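PDB 3GF8: putative polysaccharide binding proteins (DUF1812) from Bacteroides thetaiotaomicron VPI-5482, which is of unknown biochemical function but, as an outer-membrane lipoprotein of the FimB/Mfa2 family, probably takes part in assembling or attaching fimbriae. Local coordinates for residues A[97-100]-A[101-105]. Sequence-based numbering, arbitrary orientation.
Sequences GVST and LTDLK
S99 meets D103 at the start of a short 3-10 segment, residues 101-103, which lies in the loop leading from strand 89-91 to strand 105-108. The carboxylate of D103 reaches back over the chain entering the turn, its OD2 lying 3.3 Å from S99 CA. The hydroxyl of S99 is not bonded to that oxygen directly. A water bridges the two, 2.7 Å from S99 OG and donating to D103 OD2 over 2.8 Å, while T95 N, just before the segment, also hydrogen-bonds to S99 OG.

At T100 both backbone polar groups are engaged by D103. T100 N donates to D103 OD2 over 3.0 Å in a nearly straight bond (162°) that meets the oxygen from above the carboxylate plane. D103 CG stands anti to its own carbonyl carbon (chi1 -68°), which swings the carboxylate back beside the backbone N and within range of T100. D103 N in turn donates to T100 O at 2.9 Å, and L104 N to L101 O repeats the three-residue spacing, completing the tight winding. An alanine in place of D103 would probably leave T100 N and the bridging water without their shared acceptor, making the entry to the turn less firmly held.

The turn also sends L101 and L104 against M80 of strand 75-83, and in strand 38-44 L101 meets F44 and L104 meets Y42, joining this loop to the antiparallel pair 38-44 and 75-83. On the D103 side of the chain, T100 and T102 lie alongside each other and point the same way, with T100 OG1 3.5 Å from T102 OG1.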
# COMPACT_ATOMS: atom_id res chain seq x y z
N GLY A 97 -16.75 -7.41 23.65
CA GLY A 97 -17.81 -6.79 24.42
C GLY A 97 -17.45 -5.45 25.01
O GLY A 97 -18.29 -4.81 25.65
N VAL A 98 -16.20 -5.02 24.79
CA VAL A 98 -15.69 -3.78 25.38
C VAL A 98 -15.18 -2.87 24.25
O VAL A 98 -15.68 -1.75 24.10
CB VAL A 98 -14.63 -4.07 26.48
CG1 VAL A 98 -14.03 -2.76 27.02
CG2 VAL A 98 -15.27 -4.89 27.65
N SER A 99 -14.28 -3.37 23.41
CA SER A 99 -13.72 -2.54 22.33
C SER A 99 -14.70 -2.28 21.18
O SER A 99 -15.64 -3.01 20.98
CB SER A 99 -12.45 -3.21 21.78
OG SER A 99 -11.60 -3.61 22.85
N THR A 100 -14.45 -1.23 20.40
CA THR A 100 -15.22 -0.92 19.20
C THR A 100 -14.26 -0.67 18.03
O THR A 100 -13.03 -0.65 18.24
CB THR A 100 -16.05 0.33 19.43
OG1 THR A 100 -15.18 1.45 19.58
CG2 THR A 100 -16.91 0.19 20.70
N LEU A 101 -14.82 -0.48 16.83
CA LEU A 101 -14.04 -0.29 15.59
C LEU A 101 -12.94 0.75 15.72
O LEU A 101 -11.84 0.52 15.26
CB LEU A 101 -14.93 0.13 14.41
CG LEU A 101 -15.48 -0.97 13.49
CD1 LEU A 101 -16.49 -0.35 12.54
CD2 LEU A 101 -14.38 -1.68 12.71
N THR A 102 -13.24 1.89 16.34
CA THR A 102 -12.27 2.97 16.38
C THR A 102 -11.04 2.58 17.20
O THR A 102 -10.01 3.23 17.08
CB THR A 102 -12.89 4.28 16.89
OG1 THR A 102 -13.30 4.12 18.26
CG2 THR A 102 -14.13 4.70 16.02
N ASP A 103 -11.15 1.53 18.03
CA ASP A 103 -9.98 1.01 18.76
C ASP A 103 -8.99 0.24 17.90
O ASP A 103 -7.85 -0.03 18.34
CB ASP A 103 -10.41 0.06 19.89
CG ASP A 103 -11.13 0.77 21.02
OD1 ASP A 103 -10.80 1.93 21.31
OD2 ASP A 103 -12.06 0.18 21.61
N LEU A 104 -9.44 -0.20 16.73
CA LEU A 104 -8.64 -1.08 15.85
C LEU A 104 -7.71 -0.22 14.99
O LEU A 104 -8.16 0.62 14.20
CB LEU A 104 -9.55 -1.92 14.93
CG LEU A 104 -8.83 -3.01 14.13
CD1 LEU A 104 -8.21 -3.95 15.09
CD2 LEU A 104 -9.76 -3.77 13.19
N LYS A 105 -6.40 -0.43 15.17
CA LYS A 105 -5.43 0.37 14.45
C LYS A 105 -4.29 -0.54 14.07
O LYS A 105 -3.98 -1.46 14.79
CB LYS A 105 -4.92 1.48 15.34
CG LYS A 105 -6.03 2.32 15.96
CD LYS A 105 -5.46 3.42 16.81
CE LYS A 105 -6.57 4.34 17.22
NZ LYS A 105 -6.15 5.10 18.38
O HOH W 1 -10.99 -1.17 23.78